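Local coordinates for protein N-alpha-acetyltransferase 35, NatC auxiliary subunit (Saccharomyces cerevisiae, PDB 6YGA) that serves as the auxiliary subunit of the heterotrimeric NatC complex, which acetylates the N-terminal methionine of proteins such as the L-A virus Gag protein, at residues Leu97-Ser102 against Thr291-Asp296; Val472-His477 against Val597-Glu602; His478-Leu483 against Glu544-Lys549. All coordinates share one frame; numbering follows the deposited sequence.

Interaction 1: residues Leu97-Ser102 against Thr291-Asp296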
ATOM      1  N   LEU B  97     -24.346   7.849   1.064  1.00 58.68           N
ATOM      2  CA  LEU B  97     -23.395   8.345   0.074  1.00 55.97           C
ATOM      3  C   LEU B  97     -22.068   8.723   0.720  1.00 55.58           C
ATOM      4  O   LEU B  97     -21.001   8.475   0.146  1.00 54.78           O
ATOM      5  CB  LEU B  97     -23.978   9.539  -0.680  1.00 56.60           C
ATOM      6  CG  LEU B  97     -24.976   9.211  -1.790  1.00 56.61           C
ATOM      7  CD1 LEU B  97     -25.311  10.452  -2.605  1.00 58.80           C
ATOM      8  CD2 LEU B  97     -24.427   8.112  -2.684  1.00 53.82           C
ATOM      9  N   ARG B  98     -22.107   9.331   1.907  1.00 57.11           N
ATOM     10  CA  ARG B  98     -20.856   9.638   2.592  1.00 57.56           C
ATOM     11  C   ARG B  98     -20.203   8.374   3.139  1.00 60.44           C
ATOM     12  O   ARG B  98     -18.982   8.345   3.330  1.00 60.78           O
ATOM     13  CB  ARG B  98     -21.092  10.668   3.698  1.00 55.82           C
ATOM     14  CG  ARG B  98     -21.372  12.065   3.154  1.00 55.83           C
ATOM     15  CD  ARG B  98     -21.633  13.097   4.243  1.00 56.81           C
ATOM     16  NE  ARG B  98     -22.790  12.767   5.068  1.00 55.65           N
ATOM     17  CZ  ARG B  98     -22.726  12.486   6.366  1.00 57.71           C
ATOM     18  NH1 ARG B  98     -21.558  12.502   6.994  1.00 56.00           N
ATOM     19  NH2 ARG B  98     -23.832  12.197   7.038  1.00 53.47           N
ATOM     20  N   CYS B  99     -20.989   7.320   3.382  1.00 61.37           N
ATOM     21  CA  CYS B  99     -20.395   6.021   3.678  1.00 61.17           C
ATOM     22  C   CYS B  99     -19.643   5.479   2.467  1.00 58.54           C
ATOM     23  O   CYS B  99     -18.596   4.837   2.614  1.00 58.27           O
ATOM     24  CB  CYS B  99     -21.470   5.034   4.133  1.00 64.34           C
ATOM     25  SG  CYS B  99     -21.998   5.221   5.854  1.00 70.17           S
ATOM     26  N   VAL B 100     -20.162   5.730   1.263  1.00 56.56           N
ATOM     27  CA  VAL B 100     -19.457   5.328   0.047  1.00 54.53           C
ATOM     28  C   VAL B 100     -18.109   6.032  -0.043  1.00 54.30           C
ATOM     29  O   VAL B 100     -17.092   5.417  -0.387  1.00 53.15           O
ATOM     30  CB  VAL B 100     -20.330   5.606  -1.192  1.00 53.00           C
ATOM     31  CG1 VAL B 100     -19.543   5.366  -2.474  1.00 50.52           C
ATOM     32  CG2 VAL B 100     -21.587   4.743  -1.167  1.00 51.73           C
ATOM     33  N   ILE B 101     -18.076   7.326   0.286  1.00 53.89           N
ATOM     34  CA  ILE B 101     -16.830   8.086   0.238  1.00 51.30           C
ATOM     35  C   ILE B 101     -15.847   7.568   1.282  1.00 48.84           C
ATOM     36  O   ILE B 101     -14.663   7.361   0.995  1.00 46.80           O
ATOM     37  CB  ILE B 101     -17.114   9.588   0.425  1.00 53.41           C
ATOM     38  CG1 ILE B 101     -17.982  10.119  -0.722  1.00 54.20           C
ATOM     39  CG2 ILE B 101     -15.816  10.376   0.527  1.00 53.63           C
ATOM     40  CD1 ILE B 101     -18.490  11.535  -0.509  1.00 53.98           C
ATOM     41  N   SER B 102     -16.326   7.351   2.512  1.00 49.78           N
ATOM     42  CA  SER B 102     -15.462   6.835   3.572  1.00 49.78           C
ATOM     43  C   SER B 102     -14.861   5.488   3.188  1.00 50.73           C
ATOM     44  O   SER B 102     -13.707   5.192   3.525  1.00 48.03           O
ATOM     45  CB  SER B 102     -16.257   6.724   4.874  1.00 49.57           C
ATOM     46  OG  SER B 102     -15.449   6.301   5.955  1.00 49.57           O
ATOM     47  N   THR B 291     -15.856   4.622  11.802  1.00 60.54           N
ATOM     48  CA  THR B 291     -15.007   5.801  11.737  1.00 59.02           C
ATOM     49  C   THR B 291     -15.833   7.023  11.351  1.00 56.85           C
ATOM     50  O   THR B 291     -16.863   6.912  10.680  1.00 56.08           O
ATOM     51  CB  THR B 291     -13.873   5.582  10.733  1.00 58.13           C
ATOM     52  OG1 THR B 291     -13.284   4.296  10.962  1.00 60.54           O
ATOM     53  CG2 THR B 291     -12.793   6.645  10.880  1.00 57.29           C
ATOM     54  N   LYS B 292     -15.374   8.194  11.794  1.00 57.10           N
ATOM     55  CA  LYS B 292     -16.055   9.439  11.466  1.00 60.55           C
ATOM     56  C   LYS B 292     -16.157   9.615   9.956  1.00 59.19           C
ATOM     57  O   LYS B 292     -15.176   9.441   9.227  1.00 58.93           O
ATOM     58  CB  LYS B 292     -15.318  10.623  12.090  1.00 63.89           C
ATOM     59  CG  LYS B 292     -15.890  11.982  11.712  1.00 65.82           C
ATOM     60  CD  LYS B 292     -15.316  13.081  12.591  1.00 69.95           C
ATOM     61  CE  LYS B 292     -15.802  14.458  12.161  1.00 73.71           C
ATOM     62  NZ  LYS B 292     -15.244  14.863  10.840  1.00 73.79           N
ATOM     63  N   LEU B 293     -17.352   9.958   9.495  1.00 58.85           N
ATOM     64  CA  LEU B 293     -17.631  10.094   8.077  1.00 57.20           C
ATOM     65  C   LEU B 293     -17.194  11.465   7.570  1.00 60.09           C
ATOM     66  O   LEU B 293     -17.035  12.406   8.352  1.00 62.39           O
ATOM     67  CB  LEU B 293     -19.122   9.894   7.821  1.00 56.11           C
ATOM     68  CG  LEU B 293     -19.699   8.535   8.222  1.00 56.75           C
ATOM     69  CD1 LEU B 293     -21.220   8.569   8.195  1.00 57.28           C
ATOM     70  CD2 LEU B 293     -19.172   7.449   7.301  1.00 56.48           C
ATOM     71  N   PRO B 294     -16.979  11.602   6.261  1.00 59.36           N
ATOM     72  CA  PRO B 294     -16.707  12.930   5.700  1.00 60.07           C
ATOM     73  C   PRO B 294     -17.884  13.867   5.930  1.00 64.81           C
ATOM     74  O   PRO B 294     -19.028  13.433   6.079  1.00 65.96           O
ATOM     75  CB  PRO B 294     -16.499  12.653   4.207  1.00 55.04           C
ATOM     76  CG  PRO B 294     -16.104  11.224   4.141  1.00 53.37           C
ATOM     77  CD  PRO B 294     -16.837  10.538   5.251  1.00 54.33           C
ATOM     78  N   THR B 295     -17.594  15.168   5.953  1.00 67.54           N
ATOM     79  CA  THR B 295     -18.620  16.170   6.208  1.00 71.85           C
ATOM     80  C   THR B 295     -19.238  16.740   4.937  1.00 71.64           C
ATOM     81  O   THR B 295     -20.272  17.413   5.022  1.00 73.43           O
ATOM     82  CB  THR B 295     -18.052  17.320   7.051  1.00 75.91           C
ATOM     83  OG1 THR B 295     -17.099  18.060   6.278  1.00 77.74           O
ATOM     84  CG2 THR B 295     -17.368  16.780   8.303  1.00 76.96           C
ATOM     85  N   ASP B 296     -18.643  16.494   3.770  1.00 69.90           N
ATOM     86  CA  ASP B 296     -19.151  17.037   2.516  1.00 69.42           C
ATOM     87  C   ASP B 296     -19.047  15.980   1.422  1.00 64.64           C
ATOM     88  O   ASP B 296     -18.590  14.855   1.652  1.00 60.37           O
ATOM     89  CB  ASP B 296     -18.408  18.326   2.128  1.00 72.48           C
ATOM     90  CG  ASP B 296     -16.911  18.118   1.920  1.00 73.39           C
ATOM     91  OD1 ASP B 296     -16.442  16.962   1.860  1.00 71.92           O
ATOM     92  OD2 ASP B 296     -16.196  19.137   1.815  1.00 75.48           O
TER
HETATM   93  O   HOH W   1     -16.757   5.276   8.557  1.00 46.33           O
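Arg98 overlaps the carbonyl of Pro294 and passes Leu293 CB, its side chain crossing that of the leucine at about a right angle. Its NH1 donates to Pro294 O at 2.8 Å with an N-H...O angle of 161°, the oxygen sitting at the edge of the guanidinium and in its plane. CD passes 3.2 Å from Pro294 O, and the bend at chi3 (-60°) beyond it turns the guanidinium so that NH1 meets the same oxygen. NH2 forms a salt bridge with Asp94, one helical turn earlier, and this second hold should limit rotation of the group.

Beyond the guanidinium the direct side-chain contacts are mostly apolar. Leu293 CD2 sits 3.9 Å from Cys99 SG and the same distance from Ser102 CB, while the Pro294 ring rests against Ile101, with CG 3.7 Å from Ile101 CG2. Pro294 CD reaches the backbone as well, 3.6 Å from Arg98 O. At the far end a water bridges the segments, donating to Thr291 O at 2.7 Å and hydrogen-bonded to Ser102 OG.

Phe300 of helix 298-311 continues the packing on Ile101, and Thr291 touches Asn147 of the N-alpha-acetyltransferase 30 chain. The arrangement is a helix-linking loop, extended at Leu293 and Pro294, docked on helix 85-104 of the Mak10 family region by an arginine binding a main-chain carbonyl.

Interaction 2: residues Val472-His477 against Val597-Glu602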
ATOM      1  N   VAL B 472      22.940   7.190  -7.584  1.00 29.86           N
ATOM      2  CA  VAL B 472      22.047   7.620  -8.657  1.00 31.05           C
ATOM      3  C   VAL B 472      22.778   8.549  -9.617  1.00 31.67           C
ATOM      4  O   VAL B 472      22.563   8.502 -10.832  1.00 31.07           O
ATOM      5  CB  VAL B 472      20.780   8.270  -8.073  1.00 30.20           C
ATOM      6  CG1 VAL B 472      19.893   8.812  -9.186  1.00 26.72           C
ATOM      7  CG2 VAL B 472      20.020   7.254  -7.248  1.00 28.06           C
ATOM      8  N   TYR B 473      23.659   9.401  -9.089  1.00 33.54           N
ATOM      9  CA  TYR B 473      24.558  10.161  -9.951  1.00 33.94           C
ATOM     10  C   TYR B 473      25.381   9.224 -10.828  1.00 34.77           C
ATOM     11  O   TYR B 473      25.486   9.422 -12.044  1.00 33.81           O
ATOM     12  CB  TYR B 473      25.468  11.043  -9.097  1.00 36.93           C
ATOM     13  CG  TYR B 473      26.584  11.702  -9.868  1.00 40.70           C
ATOM     14  CD1 TYR B 473      26.362  12.867 -10.588  1.00 44.37           C
ATOM     15  CD2 TYR B 473      27.863  11.163  -9.870  1.00 43.67           C
ATOM     16  CE1 TYR B 473      27.383  13.475 -11.294  1.00 47.81           C
ATOM     17  CE2 TYR B 473      28.889  11.762 -10.572  1.00 46.30           C
ATOM     18  CZ  TYR B 473      28.645  12.920 -11.282  1.00 48.69           C
ATOM     19  OH  TYR B 473      29.660  13.524 -11.984  1.00 53.26           O
ATOM     20  N   TYR B 474      25.958   8.187 -10.220  1.00 34.84           N
ATOM     21  CA  TYR B 474      26.702   7.182 -10.970  1.00 35.43           C
ATOM     22  C   TYR B 474      25.825   6.525 -12.034  1.00 36.07           C
ATOM     23  O   TYR B 474      26.242   6.374 -13.187  1.00 34.16           O
ATOM     24  CB  TYR B 474      27.265   6.150  -9.991  1.00 37.52           C
ATOM     25  CG  TYR B 474      27.759   4.863 -10.604  1.00 35.71           C
ATOM     26  CD1 TYR B 474      29.043   4.766 -11.131  1.00 36.19           C
ATOM     27  CD2 TYR B 474      26.951   3.734 -10.627  1.00 34.55           C
ATOM     28  CE1 TYR B 474      29.500   3.581 -11.680  1.00 38.29           C
ATOM     29  CE2 TYR B 474      27.395   2.549 -11.174  1.00 36.33           C
ATOM     30  CZ  TYR B 474      28.670   2.476 -11.699  1.00 41.62           C
ATOM     31  OH  TYR B 474      29.115   1.296 -12.245  1.00 45.27           O
ATOM     32  N   LEU B 475      24.596   6.143 -11.667  1.00 37.03           N
ATOM     33  CA  LEU B 475      23.681   5.568 -12.651  1.00 37.47           C
ATOM     34  C   LEU B 475      23.318   6.577 -13.734  1.00 38.27           C
ATOM     35  O   LEU B 475      23.293   6.237 -14.923  1.00 39.15           O
ATOM     36  CB  LEU B 475      22.413   5.055 -11.967  1.00 32.86           C
ATOM     37  CG  LEU B 475      22.512   3.860 -11.024  1.00 32.93           C
ATOM     38  CD1 LEU B 475      21.117   3.473 -10.554  1.00 28.62           C
ATOM     39  CD2 LEU B 475      23.214   2.685 -11.696  1.00 32.53           C
ATOM     40  N   SER B 476      23.022   7.820 -13.341  1.00 37.41           N
ATOM     41  CA  SER B 476      22.660   8.850 -14.311  1.00 37.52           C
ATOM     42  C   SER B 476      23.806   9.154 -15.266  1.00 36.00           C
ATOM     43  O   SER B 476      23.569   9.490 -16.432  1.00 35.83           O
ATOM     44  CB  SER B 476      22.235  10.129 -13.588  1.00 36.87           C
ATOM     45  OG  SER B 476      21.184   9.883 -12.673  1.00 37.44           O
ATOM     46  N   HIS B 477      25.049   9.061 -14.791  1.00 36.91           N
ATOM     47  CA  HIS B 477      26.185   9.284 -15.678  1.00 37.82           C
ATOM     48  C   HIS B 477      26.242   8.211 -16.755  1.00 36.51           C
ATOM     49  O   HIS B 477      26.498   8.510 -17.925  1.00 36.75           O
ATOM     50  CB  HIS B 477      27.486   9.321 -14.871  1.00 41.61           C
ATOM     51  CG  HIS B 477      28.709   9.584 -15.696  1.00 50.03           C
ATOM     52  ND1 HIS B 477      29.483   8.572 -16.223  1.00 52.73           N
ATOM     53  CD2 HIS B 477      29.300  10.744 -16.073  1.00 51.84           C
ATOM     54  CE1 HIS B 477      30.494   9.096 -16.893  1.00 54.29           C
ATOM     55  NE2 HIS B 477      30.406  10.412 -16.817  1.00 54.24           N
ATOM     56  N   VAL B 597      25.469  -4.815 -15.630  1.00 47.79           N
ATOM     57  CA  VAL B 597      25.801  -3.558 -16.292  1.00 45.23           C
ATOM     58  C   VAL B 597      24.695  -2.549 -16.013  1.00 42.90           C
ATOM     59  O   VAL B 597      23.538  -2.790 -16.370  1.00 41.91           O
ATOM     60  CB  VAL B 597      26.000  -3.728 -17.804  1.00 47.10           C
ATOM     61  CG1 VAL B 597      26.326  -2.393 -18.440  1.00 49.00           C
ATOM     62  CG2 VAL B 597      27.109  -4.731 -18.077  1.00 45.55           C
ATOM     63  N   PRO B 598      24.986  -1.411 -15.363  1.00 42.65           N
ATOM     64  CA  PRO B 598      26.319  -1.084 -14.844  1.00 45.07           C
ATOM     65  C   PRO B 598      26.608  -1.788 -13.521  1.00 50.19           C
ATOM     66  O   PRO B 598      25.698  -1.936 -12.706  1.00 54.42           O
ATOM     67  CB  PRO B 598      26.265   0.443 -14.648  1.00 40.97           C
ATOM     68  CG  PRO B 598      24.868   0.872 -15.034  1.00 41.21           C
ATOM     69  CD  PRO B 598      24.014  -0.353 -15.058  1.00 41.57           C
ATOM     70  N   GLU B 599      27.853  -2.212 -13.312  1.00 50.80           N
ATOM     71  CA  GLU B 599      28.190  -2.953 -12.104  1.00 51.44           C
ATOM     72  C   GLU B 599      27.969  -2.099 -10.861  1.00 47.26           C
ATOM     73  O   GLU B 599      28.202  -0.887 -10.862  1.00 45.19           O
ATOM     74  CB  GLU B 599      29.644  -3.425 -12.158  1.00 56.77           C
ATOM     75  CG  GLU B 599      30.647  -2.303 -12.368  1.00 60.71           C
ATOM     76  CD  GLU B 599      32.066  -2.721 -12.041  1.00 67.28           C
ATOM     77  OE1 GLU B 599      32.275  -3.905 -11.710  1.00 70.39           O
ATOM     78  OE2 GLU B 599      32.972  -1.863 -12.112  1.00 69.42           O
ATOM     79  N   LEU B 600      27.509  -2.738  -9.803  1.00 45.96           N
ATOM     80  CA  LEU B 600      27.403  -2.075  -8.515  1.00 43.25           C
ATOM     81  C   LEU B 600      28.799  -1.773  -7.989  1.00 44.34           C
ATOM     82  O   LEU B 600      29.599  -2.703  -7.824  1.00 46.37           O
ATOM     83  CB  LEU B 600      26.640  -2.953  -7.532  1.00 42.20           C
ATOM     84  CG  LEU B 600      26.656  -2.517  -6.066  1.00 40.56           C
ATOM     85  CD1 LEU B 600      25.985  -1.166  -5.896  1.00 37.31           C
ATOM     86  CD2 LEU B 600      25.986  -3.574  -5.198  1.00 40.06           C
ATOM     87  N   PRO B 601      29.142  -0.512  -7.728  1.00 43.94           N
ATOM     88  CA  PRO B 601      30.471  -0.213  -7.185  1.00 43.34           C
ATOM     89  C   PRO B 601      30.693  -0.902  -5.848  1.00 45.85           C
ATOM     90  O   PRO B 601      29.775  -1.051  -5.038  1.00 46.40           O
ATOM     91  CB  PRO B 601      30.458   1.312  -7.034  1.00 41.87           C
ATOM     92  CG  PRO B 601      29.438   1.775  -8.019  1.00 42.40           C
ATOM     93  CD  PRO B 601      28.377   0.712  -8.021  1.00 43.10           C
ATOM     94  N   GLU B 602      31.934  -1.329  -5.629  1.00 48.75           N
ATOM     95  CA  GLU B 602      32.301  -2.006  -4.397  1.00 49.79           C
ATOM     96  C   GLU B 602      32.228  -1.048  -3.211  1.00 44.33           C
ATOM     97  O   GLU B 602      32.258   0.177  -3.358  1.00 41.88           O
ATOM     98  CB  GLU B 602      33.708  -2.594  -4.507  1.00 56.93           C
ATOM     99  CG  GLU B 602      33.817  -3.802  -5.427  1.00 65.94           C
ATOM    100  CD  GLU B 602      33.189  -5.052  -4.833  1.00 74.32           C
ATOM    101  OE1 GLU B 602      33.056  -5.122  -3.592  1.00 77.26           O
ATOM    102  OE2 GLU B 602      32.828  -5.965  -5.605  1.00 77.75           O
TER
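Tyr474 carries the tight part of this contact: its ring is topped by Pro601 and its hydroxyl is tied to the loop backbone. Pro601 CG stands 3.9 Å from the centroid of the Tyr474 ring and 13° off the normal, a CH-pi contact over the face. The Tyr474 hydroxyl, OH, donates to Glu599 O at 2.7 Å, in the carbonyl plane, with a C=O...O angle of 148°. A chi1 of 165°, with CG anti to the backbone N, carries the ring across to the loop. Pro598, after a cis peptide bond, runs antiparallel alongside the tyrosine side chain and puts CB 3.8 Å from Tyr474 OH.

The rest is looser. Leu475 CD2 only brushes Pro598 CG at 4.1 Å, the two side chains crossing at about a right angle. Glu599, exposed to solvent, points its CB away from the helix; its CG still lies 3.9 Å from Tyr474 OH.

His478 meets the Tyr474 ring edge-to-face and also touches Pro598, while Trp470 and Tyr471 of the same helix pack on Pro601. Helix 433-456 packs alongside, through Ile448 on Leu475 and Tyr440 on Pro598, and the loop then leads into helix 603-613, with Glu602 at the N-cap position.

Interaction 3: residues His478-Leu483 against Glu544-Lys549. With EDO (1,2-ethanediol), chain C; EDO (1,2-ethanediol), chain D.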
ATOM      1  N   HIS B 478      25.980   6.954 -16.383  1.00 36.19           N
ATOM      2  CA  HIS B 478      25.958   5.880 -17.371  1.00 39.15           C
ATOM      3  C   HIS B 478      24.773   6.020 -18.319  1.00 39.60           C
ATOM      4  O   HIS B 478      24.889   5.718 -19.514  1.00 37.53           O
ATOM      5  CB  HIS B 478      25.928   4.520 -16.674  1.00 41.33           C
ATOM      6  CG  HIS B 478      27.264   4.072 -16.171  1.00 46.50           C
ATOM      7  ND1 HIS B 478      28.066   3.197 -16.870  1.00 48.74           N
ATOM      8  CD2 HIS B 478      27.941   4.380 -15.039  1.00 47.71           C
ATOM      9  CE1 HIS B 478      29.179   2.984 -16.191  1.00 49.90           C
ATOM     10  NE2 HIS B 478      29.128   3.690 -15.076  1.00 49.94           N
ATOM     11  N   LEU B 479      23.625   6.473 -17.810  1.00 37.78           N
ATOM     12  CA  LEU B 479      22.474   6.670 -18.684  1.00 39.07           C
ATOM     13  C   LEU B 479      22.718   7.810 -19.666  1.00 37.95           C
ATOM     14  O   LEU B 479      22.333   7.719 -20.837  1.00 37.24           O
ATOM     15  CB  LEU B 479      21.216   6.930 -17.856  1.00 39.14           C
ATOM     16  CG  LEU B 479      19.932   7.120 -18.666  1.00 36.73           C
ATOM     17  CD1 LEU B 479      19.752   5.990 -19.669  1.00 34.24           C
ATOM     18  CD2 LEU B 479      18.731   7.205 -17.744  1.00 35.92           C
ATOM     19  N   GLU B 480      23.365   8.886 -19.214  1.00 37.11           N
ATOM     20  CA  GLU B 480      23.645   9.998 -20.118  1.00 39.03           C
ATOM     21  C   GLU B 480      24.645   9.587 -21.195  1.00 38.10           C
ATOM     22  O   GLU B 480      24.487   9.949 -22.367  1.00 35.24           O
ATOM     23  CB  GLU B 480      24.157  11.205 -19.332  1.00 44.15           C
ATOM     24  CG  GLU B 480      24.263  12.483 -20.156  1.00 52.83           C
ATOM     25  CD  GLU B 480      25.588  13.192 -19.962  1.00 60.44           C
ATOM     26  OE1 GLU B 480      26.449  12.652 -19.236  1.00 64.16           O
ATOM     27  OE2 GLU B 480      25.769  14.286 -20.537  1.00 63.31           O
ATOM     28  N   THR B 481      25.672   8.817 -20.816  1.00 38.09           N
ATOM     29  CA  THR B 481      26.634   8.317 -21.797  1.00 37.59           C
ATOM     30  C   THR B 481      25.952   7.425 -22.826  1.00 38.64           C
ATOM     31  O   THR B 481      26.203   7.545 -24.032  1.00 39.42           O
ATOM     32  CB  THR B 481      27.755   7.552 -21.094  1.00 37.94           C
ATOM     33  OG1 THR B 481      28.477   8.436 -20.227  1.00 38.35           O
ATOM     34  CG2 THR B 481      28.714   6.951 -22.110  1.00 34.63           C
ATOM     35  N   PHE B 482      25.083   6.524 -22.366  1.00 39.63           N
ATOM     36  CA  PHE B 482      24.327   5.673 -23.278  1.00 37.53           C
ATOM     37  C   PHE B 482      23.434   6.500 -24.195  1.00 38.77           C
ATOM     38  O   PHE B 482      23.381   6.254 -25.405  1.00 39.35           O
ATOM     39  CB  PHE B 482      23.503   4.665 -22.473  1.00 36.39           C
ATOM     40  CG  PHE B 482      22.449   3.951 -23.271  1.00 37.22           C
ATOM     41  CD1 PHE B 482      22.780   2.870 -24.077  1.00 37.42           C
ATOM     42  CD2 PHE B 482      21.122   4.345 -23.196  1.00 36.61           C
ATOM     43  CE1 PHE B 482      21.809   2.206 -24.804  1.00 37.80           C
ATOM     44  CE2 PHE B 482      20.145   3.685 -23.921  1.00 36.87           C
ATOM     45  CZ  PHE B 482      20.488   2.614 -24.725  1.00 38.12           C
ATOM     46  N   LEU B 483      22.729   7.491 -23.641  1.00 38.10           N
ATOM     47  CA  LEU B 483      21.851   8.311 -24.471  1.00 38.69           C
ATOM     48  C   LEU B 483      22.645   9.149 -25.465  1.00 40.02           C
ATOM     49  O   LEU B 483      22.198   9.362 -26.599  1.00 40.95           O
ATOM     50  CB  LEU B 483      20.981   9.209 -23.597  1.00 36.43           C
ATOM     51  CG  LEU B 483      19.869   8.532 -22.800  1.00 37.42           C
ATOM     52  CD1 LEU B 483      19.206   9.554 -21.899  1.00 38.55           C
ATOM     53  CD2 LEU B 483      18.848   7.872 -23.725  1.00 36.59           C
ATOM     54  N   GLU B 544      16.718  15.900 -19.385  1.00 42.89           N
ATOM     55  CA  GLU B 544      16.138  15.441 -18.129  1.00 44.94           C
ATOM     56  C   GLU B 544      17.158  14.684 -17.289  1.00 41.67           C
ATOM     57  O   GLU B 544      17.231  14.881 -16.070  1.00 42.58           O
ATOM     58  CB  GLU B 544      14.913  14.568 -18.388  1.00 52.00           C
ATOM     59  CG  GLU B 544      14.308  14.017 -17.107  1.00 58.87           C
ATOM     60  CD  GLU B 544      12.932  13.421 -17.303  1.00 65.88           C
ATOM     61  OE1 GLU B 544      12.800  12.473 -18.105  1.00 71.18           O
ATOM     62  OE2 GLU B 544      11.982  13.905 -16.653  1.00 67.63           O
ATOM     63  N   ILE B 545      17.957  13.818 -17.918  1.00 38.81           N
ATOM     64  CA  ILE B 545      18.915  13.030 -17.149  1.00 35.96           C
ATOM     65  C   ILE B 545      20.041  13.912 -16.623  1.00 35.87           C
ATOM     66  O   ILE B 545      20.602  13.640 -15.554  1.00 37.81           O
ATOM     67  CB  ILE B 545      19.453  11.853 -17.988  1.00 37.66           C
ATOM     68  CG1 ILE B 545      20.198  10.864 -17.092  1.00 38.83           C
ATOM     69  CG2 ILE B 545      20.368  12.340 -19.097  1.00 39.28           C
ATOM     70  CD1 ILE B 545      19.354  10.339 -15.942  1.00 38.75           C
ATOM     71  N   ASN B 546      20.387  14.979 -17.346  1.00 34.29           N
ATOM     72  CA  ASN B 546      21.391  15.907 -16.839  1.00 35.67           C
ATOM     73  C   ASN B 546      20.866  16.702 -15.650  1.00 35.23           C
ATOM     74  O   ASN B 546      21.642  17.071 -14.760  1.00 34.43           O
ATOM     75  CB  ASN B 546      21.859  16.845 -17.950  1.00 36.84           C
ATOM     76  CG  ASN B 546      23.016  16.269 -18.745  1.00 42.25           C
ATOM     77  OD1 ASN B 546      24.134  16.160 -18.240  1.00 44.70           O
ATOM     78  ND2 ASN B 546      22.754  15.901 -19.993  1.00 43.43           N
ATOM     79  N   ILE B 547      19.558  16.966 -15.610  1.00 34.77           N
ATOM     80  CA  ILE B 547      18.969  17.592 -14.432  1.00 36.52           C
ATOM     81  C   ILE B 547      19.057  16.651 -13.240  1.00 37.16           C
ATOM     82  O   ILE B 547      19.459  17.049 -12.140  1.00 38.47           O
ATOM     83  CB  ILE B 547      17.517  18.015 -14.716  1.00 34.55           C
ATOM     84  CG1 ILE B 547      17.494  19.182 -15.699  1.00 34.77           C
ATOM     85  CG2 ILE B 547      16.803  18.397 -13.430  1.00 30.50           C
ATOM     86  CD1 ILE B 547      16.106  19.539 -16.171  1.00 35.28           C
ATOM     87  N   THR B 548      18.700  15.380 -13.449  1.00 35.69           N
ATOM     88  CA  THR B 548      18.830  14.383 -12.390  1.00 35.82           C
ATOM     89  C   THR B 548      20.275  14.264 -11.931  1.00 36.80           C
ATOM     90  O   THR B 548      20.558  14.231 -10.728  1.00 37.50           O
ATOM     91  CB  THR B 548      18.318  13.025 -12.876  1.00 36.64           C
ATOM     92  OG1 THR B 548      16.907  13.095 -13.106  1.00 39.72           O
ATOM     93  CG2 THR B 548      18.603  11.942 -11.842  1.00 34.83           C
ATOM     94  N   LYS B 549      21.206  14.201 -12.886  1.00 36.59           N
ATOM     95  CA  LYS B 549      22.618  14.060 -12.551  1.00 36.95           C
ATOM     96  C   LYS B 549      23.106  15.245 -11.727  1.00 37.39           C
ATOM     97  O   LYS B 549      23.801  15.067 -10.721  1.00 37.87           O
ATOM     98  CB  LYS B 549      23.438  13.918 -13.833  1.00 39.32           C
ATOM     99  CG  LYS B 549      24.695  13.084 -13.691  1.00 45.71           C
ATOM    100  CD  LYS B 549      25.480  13.051 -14.998  1.00 49.38           C
ATOM    101  CE  LYS B 549      26.047  14.423 -15.324  1.00 54.89           C
ATOM    102  NZ  LYS B 549      26.844  14.438 -16.582  1.00 59.42           N
TER
HETATM  103  C1  EDO C 820      14.808  15.317 -13.402  1.00 48.30           C
HETATM  104  O1  EDO C 820      14.857  14.389 -12.308  1.00 47.03           O
HETATM  105  C2  EDO C 820      13.411  15.355 -14.007  1.00 51.13           C
HETATM  106  O2  EDO C 820      12.897  14.027 -14.157  1.00 55.20           O
HETATM  107  C1  EDO D 824       8.417  11.819 -14.352  1.00 67.99           C
HETATM  108  O1  EDO D 824       8.427  11.122 -13.102  1.00 69.22           O
HETATM  109  C2  EDO D 824       9.851  12.086 -14.795  1.00 67.69           C
HETATM  110  O2  EDO D 824       9.849  12.689 -16.095  1.00 68.10           O
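Glu480 reaches across to two partners at once, and both of its bonds are weak. The setting is an antiparallel helix pair, helix 465-506 against helix 511-564, within the region assigned to the NAA35-like TPR-repeat family; the local axes run at 158° and approach to 9.7 Å. Glu480 OE1 forms a salt bridge with Lys549 NZ at 3.2 Å. Asn546 ND2 makes a weak bond to Glu480 OE2 (3.5 Å, 144°), while its OD1, also an acceptor, lies 3.4 Å from the same oxygen; the firmer bond of ND2 goes to Leu542 O on its own helix.

Next to these polar groups is an apolar cluster centred on Ile545. Its CG1 branch leaves anti to the backbone N (chi1 -167°) and carries CD1 to within 3.7 Å of Leu479 CD2. The CG2 branch touches Glu480 CB and CG and, at 4.1 Å, Leu483 CD1. Leu444, Ser445 and Ile448 of helix 433-456 press on Leu479, and Leu538 and Leu541 join Leu483.

Ile547 packs on helix 619-653. Two ethanediol molecules, probably from the crystallisation liquor, donate to Glu544 OE2; the one near Ile547 also bonds through O1 to Thr548 OG1, 2.6 Å away, and either could be the donor.

Interactions 2 and 3 share helix 465-506 and sit side by side, their centres about 12 Å apart, with Tyr473 and Ser476 of interaction 2 packing on Ile545, Thr548 and Lys549 of interaction 3. Residues 472-477 thus meet the loop and also pack on helix 511-564, which residues 478-483 continue to contact. Interaction 1 lies on the opposite side of the chain's centre, about 46 to 48 Å away between centres. All three are partly buried, none fully core. Interactions 1 and 2 each dock a proline-containing loop on a helix through a side-chain donor to a backbone carbonyl, whereas interaction 3 joins two helices by an aliphatic cluster edged with weak charged and polar pairs.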